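Local coordinates for protein putative oxidoreductase FAD-binding subunit (Sulfolobus tokodaii, PDB 4ZOH) that holds a flavin-adenine dinucleotide and, as the FAD-binding subunit of a putative molybdopterin-dependent oxidoreductase, probably passes electrons through it, at residues K131-K136 / L160-Q165; G137-N142 / D154-E159; Y69-L74 / G104-S109. One frame throughout, in Å; residues are numbered along the deposited sequence.

Contact 1. Residues K131-K136 / L160-Q165; sequences KITSRK and LVTEIQ. With FAD (flavin-adenine dinucleotide), chain H.
Lys131 and Glu163 pair on neighbouring antiparallel strands, and the lysine side chain runs across the face that carries Thr133, Leu160 and Glu163. Its CB packs on CB of Glu163 at 3.8 Å. With CG anti to the backbone N (chi1 178°) the chain heads over Thr162, where CG lies 3.6 Å from OG1 of that threonine. CD bridges the Thr162 hydroxyl and the Glu163 carboxylate; a bend at chi3 (-71°) brings CE to Glu163 OE1, with NE2 of Gln165 farther off, and sets NZ 3.1 Å from that OE1 in a salt bridge. NZ meets that oxygen from above the carboxylate plane, while Gln165 NE2 comes from the opposite face with a bond of 3.0 Å. The other oxygen, OE2, is hydrogen-bonded to Tyr61.

The strands slip by one residue here: Thr162 and Glu163 both face Lys131, a classic beta bulge. Lys131 N donates to Glu163 O and its O accepts from Thr162 N. Next door Thr162 OG1 donates at 2.8 Å to Thr133 OG1, which is also bonded to Asp138. On the edge turned away from 131-134, Val161 O accepts from N6A of the FAD adenine at 3.0 Å, and Val161 N makes a weak bond to N1A. A donor and an acceptor of one residue thus read the adenine edge, while a lysine probably offsets the charge of the buried Glu163.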
loop_
_atom_site.group_PDB
_atom_site.type_symbol
_atom_site.label_atom_id
_atom_site.label_comp_id
_atom_site.label_asym_id
_atom_site.label_seq_id
_atom_site.Cartn_x
_atom_site.Cartn_y
_atom_site.Cartn_z
ATOM N N LYS B 131 52.578 -13.261 5.652
ATOM C CA LYS B 131 53.226 -12.144 4.989
ATOM C C LYS B 131 52.363 -10.915 5.273
ATOM O O LYS B 131 51.162 -10.921 4.995
ATOM C CB LYS B 131 53.394 -12.397 3.488
ATOM C CG LYS B 131 54.039 -11.240 2.703
ATOM C CD LYS B 131 54.292 -11.629 1.259
ATOM C CE LYS B 131 55.444 -12.647 1.125
ATOM N NZ LYS B 131 55.673 -13.166 -0.268
ATOM N N ILE B 132 52.989 -9.888 5.851
ATOM C CA ILE B 132 52.359 -8.621 6.208
ATOM C C ILE B 132 52.911 -7.541 5.301
ATOM O O ILE B 132 54.127 -7.403 5.202
ATOM C CB ILE B 132 52.625 -8.265 7.682
ATOM C CG1 ILE B 132 52.120 -9.384 8.585
ATOM C CG2 ILE B 132 52.003 -6.917 8.028
ATOM C CD1 ILE B 132 52.472 -9.243 10.060
ATOM N N THR B 133 52.038 -6.789 4.626
ATOM C CA THR B 133 52.485 -5.736 3.747
ATOM C C THR B 133 52.207 -4.318 4.227
ATOM O O THR B 133 51.171 -4.018 4.812
ATOM C CB THR B 133 51.982 -5.955 2.324
ATOM O OG1 THR B 133 52.383 -7.258 1.910
ATOM C CG2 THR B 133 52.577 -4.943 1.368
ATOM N N SER B 134 53.136 -3.446 3.878
ATOM C CA SER B 134 53.220 -2.070 4.298
ATOM C C SER B 134 53.586 -1.284 3.047
ATOM O O SER B 134 53.971 -1.880 2.023
ATOM C CB SER B 134 54.360 -2.013 5.312
ATOM O OG SER B 134 54.477 -0.755 5.896
ATOM N N ARG B 135 53.454 0.047 3.083
ATOM C CA ARG B 135 54.029 0.890 2.017
ATOM C C ARG B 135 55.564 0.745 2.124
ATOM O O ARG B 135 56.298 0.702 1.124
ATOM C CB ARG B 135 53.590 2.358 2.161
ATOM C CG ARG B 135 52.325 2.781 1.405
ATOM C CD ARG B 135 52.262 4.303 1.185
ATOM N NE ARG B 135 52.663 4.658 -0.181
ATOM C CZ ARG B 135 53.919 4.825 -0.618
ATOM N NH1 ARG B 135 54.962 4.708 0.194
ATOM N NH2 ARG B 135 54.142 5.122 -1.893
ATOM N N LYS B 136 56.008 0.618 3.369
ATOM C CA LYS B 136 57.362 0.247 3.747
ATOM C C LYS B 136 57.906 -1.129 3.195
ATOM O O LYS B 136 59.096 -1.358 3.252
ATOM C CB LYS B 136 57.453 0.384 5.288
ATOM C CG LYS B 136 58.742 -0.053 5.938
ATOM C CD LYS B 136 58.875 0.463 7.358
ATOM C CE LYS B 136 60.183 -0.075 7.926
ATOM N NZ LYS B 136 60.511 0.492 9.259
ATOM N N LEU B 160 48.503 -4.619 5.995
ATOM C CA LEU B 160 47.588 -5.684 5.725
ATOM C C LEU B 160 48.293 -7.028 5.568
ATOM O O LEU B 160 49.281 -7.124 4.864
ATOM C CB LEU B 160 46.823 -5.398 4.413
ATOM C CG LEU B 160 45.911 -4.139 4.414
ATOM C CD1 LEU B 160 45.457 -3.851 2.997
ATOM C CD2 LEU B 160 44.727 -4.266 5.373
ATOM N N VAL B 161 47.699 -8.085 6.115
ATOM C CA VAL B 161 47.984 -9.430 5.642
ATOM C C VAL B 161 47.763 -9.584 4.140
ATOM O O VAL B 161 46.662 -9.321 3.608
ATOM C CB VAL B 161 47.135 -10.447 6.419
ATOM C CG1 VAL B 161 47.437 -11.890 5.973
ATOM C CG2 VAL B 161 47.351 -10.241 7.910
ATOM N N THR B 162 48.776 -10.057 3.429
ATOM C CA THR B 162 48.582 -10.266 2.019
ATOM C C THR B 162 48.661 -11.733 1.628
ATOM O O THR B 162 48.155 -12.119 0.515
ATOM C CB THR B 162 49.595 -9.457 1.169
ATOM O OG1 THR B 162 50.930 -9.659 1.669
ATOM C CG2 THR B 162 49.266 -7.988 1.226
ATOM N N GLU B 163 49.270 -12.543 2.514
ATOM C CA GLU B 163 49.593 -13.958 2.178
ATOM C C GLU B 163 49.788 -14.828 3.381
ATOM O O GLU B 163 50.336 -14.398 4.393
ATOM C CB GLU B 163 50.813 -14.061 1.281
ATOM C CG GLU B 163 51.082 -15.422 0.676
ATOM C CD GLU B 163 52.327 -15.358 -0.205
ATOM O OE1 GLU B 163 53.432 -15.192 0.339
ATOM O OE2 GLU B 163 52.215 -15.446 -1.441
ATOM N N ILE B 164 49.287 -16.046 3.265
ATOM C CA ILE B 164 49.533 -17.074 4.249
ATOM C C ILE B 164 50.348 -18.130 3.530
ATOM O O ILE B 164 50.013 -18.507 2.348
ATOM C CB ILE B 164 48.224 -17.682 4.861
ATOM C CG1 ILE B 164 47.481 -16.675 5.761
ATOM C CG2 ILE B 164 48.573 -18.838 5.808
ATOM C CD1 ILE B 164 46.886 -15.454 5.062
ATOM N N GLN B 165 51.436 -18.549 4.214
ATOM C CA GLN B 165 52.342 -19.675 3.747
ATOM C C GLN B 165 52.346 -20.883 4.680
ATOM O O GLN B 165 52.400 -20.761 5.924
ATOM C CB GLN B 165 53.769 -19.168 3.668
ATOM C CG GLN B 165 54.045 -18.178 2.538
ATOM C CD GLN B 165 55.277 -17.374 2.873
ATOM O OE1 GLN B 165 56.177 -17.892 3.546
ATOM N NE2 GLN B 165 55.315 -16.102 2.463
HETATM P PA FAD H . 36.212 -9.205 7.604
HETATM O O1A FAD H . 34.975 -9.345 8.425
HETATM O O2A FAD H . 36.218 -8.455 6.341
HETATM O O5B FAD H . 37.345 -8.570 8.472
HETATM C C5B FAD H . 37.580 -9.056 9.829
HETATM C C4B FAD H . 38.791 -8.196 10.495
HETATM O O4B FAD H . 40.043 -8.256 9.700
HETATM C C3B FAD H . 38.402 -6.723 10.458
HETATM O O3B FAD H . 38.850 -6.103 11.639
HETATM C C2B FAD H . 39.079 -6.153 9.190
HETATM O O2B FAD H . 39.349 -4.747 9.245
HETATM C C1B FAD H . 40.377 -6.885 9.181
HETATM N N9A FAD H . 40.936 -7.410 7.940
HETATM C C8A FAD H . 40.331 -8.097 6.974
HETATM N N7A FAD H . 41.250 -8.470 6.053
HETATM C C5A FAD H . 42.453 -8.007 6.469
HETATM C C6A FAD H . 43.767 -8.089 5.962
HETATM N N6A FAD H . 43.956 -8.763 4.830
HETATM N N1A FAD H . 44.777 -7.494 6.623
HETATM C C2A FAD H . 44.585 -6.871 7.814
HETATM N N3A FAD H . 43.349 -6.772 8.315
HETATM C C4A FAD H . 42.263 -7.333 7.671
HETATM N N1 FAD H . 34.702 -18.477 11.636
HETATM C C2 FAD H . 35.268 -19.674 12.065
HETATM O O2 FAD H . 36.475 -19.752 12.175
HETATM N N3 FAD H . 34.491 -20.754 12.355
HETATM C C4 FAD H . 33.141 -20.684 12.256
HETATM O O4 FAD H . 32.489 -21.707 12.486
HETATM C C4X FAD H . 32.548 -19.468 11.855
HETATM N N5 FAD H . 31.176 -19.395 11.747
HETATM C C5X FAD H . 30.591 -18.151 11.362
HETATM C C6 FAD H . 29.203 -18.073 11.319
HETATM C C7 FAD H . 28.587 -16.878 10.914
HETATM C C7M FAD H . 27.042 -16.870 10.884
HETATM C C8 FAD H . 29.374 -15.755 10.589
HETATM C C8M FAD H . 28.766 -14.389 10.167
HETATM C C9 FAD H . 30.776 -15.818 10.682
HETATM C C9A FAD H . 31.382 -17.023 11.048
HETATM N N10 FAD H . 32.785 -17.138 11.152
HETATM C C10 FAD H . 33.334 -18.373 11.548
HETATM C "C1'" FAD H . 33.682 -16.024 10.863
HETATM C "C2'" FAD H . 34.052 -15.980 9.368
HETATM O "O2'" FAD H . 34.977 -17.058 9.109
HETATM C "C3'" FAD H . 34.633 -14.605 8.935
HETATM O "O3'" FAD H . 34.599 -14.616 7.505
HETATM C "C4'" FAD H . 36.065 -14.376 9.391
HETATM O "O4'" FAD H . 36.121 -14.574 10.804
HETATM C "C5'" FAD H . 36.568 -12.957 9.048
HETATM O "O5'" FAD H . 36.991 -13.017 7.660
HETATM P P FAD H . 36.423 -11.977 6.621
HETATM O O1P FAD H . 37.221 -12.104 5.365
HETATM O O2P FAD H . 34.953 -12.110 6.503
HETATM O O3P FAD H . 36.861 -10.659 7.373
#

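Contact 2. Residues G137-N142 / D154-E159; sequences GDRVVN and DLNPGE
The Arg139 guanidinium takes two carboxylates at its edge, near its own plane: Glu159 beside NH1 and Asp154 beside NH2. They are turned differently. The Glu159 carboxylate lies nearly coplanar with the guanidinium, the planes 19° apart, whereas that of Asp154 is rotated by 71°. NH1 stands 2.7 Å from Glu159 OE1, a salt bridge whose hydrogen bond is weak because the N-H is poorly aimed; NH1 to OE2 is straighter but long, at 3.3 Å. On the other branch NH2 is modelled 2.3 Å from Asp154 OD2, a salt bridge, though a distance this short makes the exact placing of the two groups doubtful. Bends at chi2 and chi3 fold the arginine chain and lay its CD against Glu159 OE2.

The three charged residues form a salt-bridge network at the surface of the FAD-binding domain. It ties strand 137-142, outermost of its antiparallel sheet within the chain, to the loop leading into strand 160-167. That loop closes with a type II beta turn from Asn156 to Glu159, in which Glu159 N bonds back to Asn156 O; Gly158, with phi 99°, has backbone angles that call for glycine. Glu159 also grips the turn with its side chain, since OE1 accepts from Asn156 N at 2.6 Å, on the anti side of the carboxylate. With an alanine here, Asn156 N would probably be left without this acceptor and the Arg139 guanidinium freer to turn, with Asp154 the remaining carboxylate of the network.

Ile132 of the adjacent strand 129-134 touches the side chains of Arg139, Leu155 and Glu159. Farther along, Val141 CG1 approaches Asp154 OD2 at 4.1 Å, and Phe146 of helix 143-146 packs against both residues.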
loop_
_atom_site.group_PDB
_atom_site.type_symbol
_atom_site.label_atom_id
_atom_site.label_comp_id
_atom_site.label_asym_id
_atom_site.label_seq_id
_atom_site.Cartn_x
_atom_site.Cartn_y
_atom_site.Cartn_z
ATOM N N GLY B 137 57.072 -2.009 2.631
ATOM C CA GLY B 137 57.514 -3.349 2.121
ATOM C C GLY B 137 56.829 -4.515 2.855
ATOM O O GLY B 137 55.768 -4.325 3.472
ATOM N N ASP B 138 57.435 -5.708 2.828
ATOM C CA ASP B 138 56.884 -6.923 3.483
ATOM C C ASP B 138 57.621 -7.468 4.717
ATOM O O ASP B 138 58.833 -7.533 4.718
ATOM C CB ASP B 138 56.776 -8.043 2.454
ATOM C CG ASP B 138 55.944 -7.654 1.245
ATOM O OD1 ASP B 138 55.082 -6.772 1.373
ATOM O OD2 ASP B 138 56.133 -8.245 0.153
ATOM N N ARG B 139 56.885 -7.870 5.753
ATOM C CA ARG B 139 57.427 -8.619 6.923
ATOM C C ARG B 139 56.763 -10.013 6.978
ATOM O O ARG B 139 55.516 -10.125 6.944
ATOM C CB ARG B 139 57.124 -7.937 8.265
ATOM C CG ARG B 139 56.655 -6.491 8.181
ATOM C CD ARG B 139 55.655 -6.124 9.266
ATOM N NE ARG B 139 55.748 -7.008 10.409
ATOM C CZ ARG B 139 54.928 -7.019 11.462
ATOM N NH1 ARG B 139 53.907 -6.177 11.563
ATOM N NH2 ARG B 139 55.143 -7.900 12.438
ATOM N N VAL B 140 57.578 -11.059 7.080
ATOM C CA VAL B 140 57.070 -12.439 7.203
ATOM C C VAL B 140 57.294 -12.826 8.651
ATOM O O VAL B 140 58.373 -12.616 9.191
ATOM C CB VAL B 140 57.692 -13.432 6.171
ATOM C CG1 VAL B 140 57.003 -14.791 6.210
ATOM C CG2 VAL B 140 57.589 -12.889 4.771
ATOM N N VAL B 141 56.238 -13.273 9.316
ATOM C CA VAL B 141 56.337 -13.683 10.715
ATOM C C VAL B 141 55.730 -15.083 10.839
ATOM O O VAL B 141 55.034 -15.549 9.938
ATOM C CB VAL B 141 55.682 -12.678 11.689
ATOM C CG1 VAL B 141 56.394 -11.327 11.661
ATOM C CG2 VAL B 141 54.199 -12.530 11.386
ATOM N N ASN B 142 56.005 -15.744 11.955
ATOM C CA ASN B 142 55.473 -17.077 12.253
ATOM C C ASN B 142 54.073 -16.917 12.781
ATOM O O ASN B 142 53.829 -15.979 13.590
ATOM C CB ASN B 142 56.321 -17.760 13.341
ATOM C CG ASN B 142 57.658 -18.221 12.814
ATOM O OD1 ASN B 142 57.738 -18.919 11.796
ATOM N ND2 ASN B 142 58.718 -17.801 13.484
ATOM N N ASP B 154 49.304 -9.163 15.173
ATOM C CA ASP B 154 50.543 -8.363 15.135
ATOM C C ASP B 154 50.504 -7.537 13.867
ATOM O O ASP B 154 51.180 -7.835 12.852
ATOM C CB ASP B 154 51.780 -9.284 15.166
ATOM C CG ASP B 154 53.083 -8.555 14.806
ATOM O OD1 ASP B 154 53.311 -7.439 15.318
ATOM O OD2 ASP B 154 53.862 -9.094 13.993
ATOM N N LEU B 155 49.679 -6.498 13.931
ATOM C CA LEU B 155 49.418 -5.634 12.789
ATOM C C LEU B 155 49.436 -4.219 13.268
ATOM O O LEU B 155 48.845 -3.882 14.282
ATOM C CB LEU B 155 48.046 -5.935 12.160
ATOM C CG LEU B 155 47.968 -7.143 11.225
ATOM C CD1 LEU B 155 46.509 -7.474 10.929
ATOM C CD2 LEU B 155 48.764 -6.962 9.938
ATOM N N ASN B 156 50.145 -3.389 12.542
ATOM C CA ASN B 156 50.231 -1.969 12.883
ATOM C C ASN B 156 49.336 -1.154 11.962
ATOM O O ASN B 156 49.027 -1.597 10.847
ATOM C CB ASN B 156 51.685 -1.488 12.779
ATOM C CG ASN B 156 52.604 -2.266 13.680
ATOM O OD1 ASN B 156 53.270 -3.201 13.234
ATOM N ND2 ASN B 156 52.611 -1.918 14.963
ATOM N N PRO B 157 48.920 0.042 12.411
ATOM C CA PRO B 157 48.204 0.910 11.479
ATOM C C PRO B 157 49.063 1.088 10.234
ATOM O O PRO B 157 50.277 1.209 10.349
ATOM C CB PRO B 157 48.070 2.209 12.271
ATOM C CG PRO B 157 48.098 1.757 13.706
ATOM C CD PRO B 157 49.167 0.706 13.706
ATOM N N GLY B 158 48.450 1.001 9.055
ATOM C CA GLY B 158 49.190 0.971 7.808
ATOM C C GLY B 158 49.404 -0.416 7.177
ATOM O O GLY B 158 49.805 -0.526 5.988
ATOM N N GLU B 159 49.161 -1.505 7.910
ATOM C CA GLU B 159 49.487 -2.807 7.243
ATOM C C GLU B 159 48.378 -3.815 7.045
ATOM O O GLU B 159 47.452 -3.869 7.819
ATOM C CB GLU B 159 50.733 -3.461 7.844
ATOM C CG GLU B 159 51.000 -3.083 9.276
ATOM C CD GLU B 159 52.178 -3.819 9.879
ATOM O OE1 GLU B 159 52.002 -4.328 11.012
ATOM O OE2 GLU B 159 53.252 -3.889 9.223
#

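Contact 3. Residues Y69-L74 / G104-S109; sequences YKIGAL and GTIGGS. With FAD (flavin-adenine dinucleotide), chain H.
The glycine-rich N-terminus of helix 106-112 is a phosphate-binding site of the FAD domain, and here it is fastened to the residue just beyond strand 68-72. Across the contact Ala73 O accepts from Gly107 N at 2.9 Å; the donor lies in the carbonyl plane, on a lone pair. Thr105 sits at the N-cap position, its OG1 accepting from Gly108 N at 3.1 Å. With OG1 held between the backbone N and the carbonyl carbon (chi1 76°), the same hydroxyl also donates to O1P of the FAD diphosphate, 2.7 Å away. Thr105 N adds a second bond to O1P, 2.9 Å long. One phosphate oxygen is therefore gripped twice by a single residue, and the positive end of the helix dipole would probably favour its negative charge.

The glycines are dictated by close neighbours. A side chain on Gly107 would run into Ala73 CB, which already rests on Gly107 CA at 3.9 Å. On Gly104 and Gly108 it would strike the cofactor, at O3' and at the bridging oxygen O3P respectively.

Apolar branches fill the rest of the interface. Ile71 and Ile106 cross at about a right angle and meet through their CG2 methyls, 3.9 Å apart. The Ile106 methyl also lies near the carbonyl oxygens of Gly72 and Ala73, and the residue touches Ile164 of strand 160-167 and Tyr119 of helix 119-125. Ala73 itself is tied by a backbone bond to Thr162 on that strand, so helix and sheet are joined through it. The other branch of the threonine at the N-cap, the methyl CG2 of Thr105, lies 3.3 Å from Leu74 O.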
loop_
_atom_site.group_PDB
_atom_site.type_symbol
_atom_site.label_atom_id
_atom_site.label_comp_id
_atom_site.label_asym_id
_atom_site.label_seq_id
_atom_site.Cartn_x
_atom_site.Cartn_y
_atom_site.Cartn_z
ATOM N N TYR B 69 52.786 -23.955 -0.055
ATOM C CA TYR B 69 51.603 -23.315 -0.610
ATOM C C TYR B 69 51.577 -21.854 -0.178
ATOM O O TYR B 69 51.805 -21.547 1.010
ATOM C CB TYR B 69 50.360 -23.978 -0.104
ATOM C CG TYR B 69 50.059 -25.339 -0.662
ATOM C CD1 TYR B 69 49.537 -25.468 -1.935
ATOM C CD2 TYR B 69 50.233 -26.516 0.139
ATOM C CE1 TYR B 69 49.178 -26.716 -2.434
ATOM C CE2 TYR B 69 49.906 -27.779 -0.355
ATOM C CZ TYR B 69 49.380 -27.865 -1.632
ATOM O OH TYR B 69 49.045 -29.063 -2.165
ATOM N N LYS B 70 51.365 -20.965 -1.154
ATOM C CA LYS B 70 51.165 -19.550 -0.874
ATOM C C LYS B 70 49.704 -19.212 -1.187
ATOM O O LYS B 70 49.159 -19.588 -2.252
ATOM C CB LYS B 70 52.151 -18.687 -1.658
ATOM C CG LYS B 70 53.568 -19.199 -1.544
ATOM C CD LYS B 70 54.568 -18.114 -1.772
ATOM C CE LYS B 70 55.936 -18.673 -1.450
ATOM N NZ LYS B 70 56.923 -17.606 -1.669
ATOM N N ILE B 71 49.061 -18.579 -0.197
ATOM C CA ILE B 71 47.618 -18.418 -0.213
ATOM C C ILE B 71 47.355 -16.945 -0.110
ATOM O O ILE B 71 47.710 -16.322 0.906
ATOM C CB ILE B 71 46.903 -19.156 0.958
ATOM C CG1 ILE B 71 47.220 -20.631 0.935
ATOM C CG2 ILE B 71 45.367 -18.903 0.922
ATOM C CD1 ILE B 71 47.295 -21.166 2.331
ATOM N N GLY B 72 46.713 -16.385 -1.129
ATOM C CA GLY B 72 46.399 -14.940 -1.062
ATOM C C GLY B 72 45.457 -14.651 0.094
ATOM O O GLY B 72 44.522 -15.430 0.322
ATOM N N ALA B 73 45.655 -13.527 0.792
ATOM C CA ALA B 73 44.773 -13.178 1.878
ATOM C C ALA B 73 43.281 -13.091 1.524
ATOM O O ALA B 73 42.458 -13.273 2.402
ATOM C CB ALA B 73 45.203 -11.888 2.563
ATOM N N LEU B 74 42.934 -12.780 0.284
ATOM C CA LEU B 74 41.532 -12.571 -0.053
ATOM C C LEU B 74 40.902 -13.877 -0.509
ATOM O O LEU B 74 39.713 -13.887 -0.826
ATOM C CB LEU B 74 41.325 -11.481 -1.112
ATOM C CG LEU B 74 41.408 -10.002 -0.720
ATOM C CD1 LEU B 74 40.817 -9.205 -1.864
ATOM C CD2 LEU B 74 40.696 -9.636 0.556
ATOM N N GLY B 104 33.719 -15.365 3.488
ATOM C CA GLY B 104 34.808 -15.224 4.439
ATOM C C GLY B 104 36.174 -15.506 3.820
ATOM O O GLY B 104 36.294 -16.387 2.973
ATOM N N THR B 105 37.189 -14.753 4.231
ATOM C CA THR B 105 38.556 -14.980 3.734
ATOM C C THR B 105 39.556 -15.364 4.842
ATOM O O THR B 105 39.381 -14.998 6.021
ATOM C CB THR B 105 39.112 -13.746 2.998
ATOM O OG1 THR B 105 39.480 -12.767 3.987
ATOM C CG2 THR B 105 38.014 -13.159 1.946
ATOM N N ILE B 106 40.601 -16.097 4.442
ATOM C CA ILE B 106 41.711 -16.507 5.385
ATOM C C ILE B 106 42.398 -15.268 5.985
ATOM O O ILE B 106 42.593 -15.239 7.190
ATOM C CB ILE B 106 42.770 -17.473 4.750
ATOM C CG1 ILE B 106 43.828 -17.914 5.807
ATOM C CG2 ILE B 106 43.376 -16.845 3.507
ATOM C CD1 ILE B 106 44.568 -19.173 5.421
ATOM N N GLY B 107 42.675 -14.238 5.179
ATOM C CA GLY B 107 43.249 -12.963 5.717
ATOM C C GLY B 107 42.379 -12.318 6.791
ATOM O O GLY B 107 42.874 -11.853 7.827
ATOM N N GLY B 108 41.057 -12.316 6.584
ATOM C CA GLY B 108 40.170 -11.654 7.568
ATOM C C GLY B 108 39.983 -12.535 8.798
ATOM O O GLY B 108 39.786 -12.029 9.866
ATOM N N SER B 109 39.988 -13.865 8.646
ATOM C CA SER B 109 39.795 -14.749 9.823
ATOM C C SER B 109 40.985 -14.570 10.807
ATOM O O SER B 109 40.791 -14.378 12.046
ATOM C CB SER B 109 39.671 -16.192 9.330
ATOM O OG SER B 109 39.591 -17.065 10.405
HETATM P PA FAD H . 36.212 -9.205 7.604
HETATM O O1A FAD H . 34.975 -9.345 8.425
HETATM O O2A FAD H . 36.218 -8.455 6.341
HETATM O O5B FAD H . 37.345 -8.570 8.472
HETATM C C5B FAD H . 37.580 -9.056 9.829
HETATM C C4B FAD H . 38.791 -8.196 10.495
HETATM O O4B FAD H . 40.043 -8.256 9.700
HETATM C C3B FAD H . 38.402 -6.723 10.458
HETATM O O3B FAD H . 38.850 -6.103 11.639
HETATM C C2B FAD H . 39.079 -6.153 9.190
HETATM O O2B FAD H . 39.349 -4.747 9.245
HETATM C C1B FAD H . 40.377 -6.885 9.181
HETATM N N9A FAD H . 40.936 -7.410 7.940
HETATM C C8A FAD H . 40.331 -8.097 6.974
HETATM N N7A FAD H . 41.250 -8.470 6.053
HETATM C C5A FAD H . 42.453 -8.007 6.469
HETATM C C6A FAD H . 43.767 -8.089 5.962
HETATM N N6A FAD H . 43.956 -8.763 4.830
HETATM N N1A FAD H . 44.777 -7.494 6.623
HETATM C C2A FAD H . 44.585 -6.871 7.814
HETATM N N3A FAD H . 43.349 -6.772 8.315
HETATM C C4A FAD H . 42.263 -7.333 7.671
HETATM N N1 FAD H . 34.702 -18.477 11.636
HETATM C C2 FAD H . 35.268 -19.674 12.065
HETATM O O2 FAD H . 36.475 -19.752 12.175
HETATM N N3 FAD H . 34.491 -20.754 12.355
HETATM C C4 FAD H . 33.141 -20.684 12.256
HETATM O O4 FAD H . 32.489 -21.707 12.486
HETATM C C4X FAD H . 32.548 -19.468 11.855
HETATM N N5 FAD H . 31.176 -19.395 11.747
HETATM C C5X FAD H . 30.591 -18.151 11.362
HETATM C C6 FAD H . 29.203 -18.073 11.319
HETATM C C7 FAD H . 28.587 -16.878 10.914
HETATM C C7M FAD H . 27.042 -16.870 10.884
HETATM C C8 FAD H . 29.374 -15.755 10.589
HETATM C C8M FAD H . 28.766 -14.389 10.167
HETATM C C9 FAD H . 30.776 -15.818 10.682
HETATM C C9A FAD H . 31.382 -17.023 11.048
HETATM N N10 FAD H . 32.785 -17.138 11.152
HETATM C C10 FAD H . 33.334 -18.373 11.548
HETATM C "C1'" FAD H . 33.682 -16.024 10.863
HETATM C "C2'" FAD H . 34.052 -15.980 9.368
HETATM O "O2'" FAD H . 34.977 -17.058 9.109
HETATM C "C3'" FAD H . 34.633 -14.605 8.935
HETATM O "O3'" FAD H . 34.599 -14.616 7.505
HETATM C "C4'" FAD H . 36.065 -14.376 9.391
HETATM O "O4'" FAD H . 36.121 -14.574 10.804
HETATM C "C5'" FAD H . 36.568 -12.957 9.048
HETATM O "O5'" FAD H . 36.991 -13.017 7.660
HETATM P P FAD H . 36.423 -11.977 6.621
HETATM O O1P FAD H . 37.221 -12.104 5.365
HETATM O O2P FAD H . 34.953 -12.110 6.503
HETATM O O3P FAD H . 36.861 -10.659 7.373
#

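Overall arrangement
All three contacts lie in the FAD-binding domain and reach one antiparallel sheet, in which 68-72, 160-167, 129-134 and 137-142 are successive neighbours. Contact 3 closes first along the chain; contact 1 follows, and the segments of contact 2 fall between those of contact 1. The centres of contacts 1 and 2 are about 6 Å apart, joined by the pairing of Ile132 with Arg139; contacts 1 and 3 are about 11 Å apart, with strand 160-167 bonded to 68-72. Contacts 2 and 3 do not touch, about 6 Å separating their nearest atoms. Contacts 1 and 3 hold the adenine and diphosphate of the same FAD; contact 2 ties strand 137-142 to a loop whose Leu155 touches it.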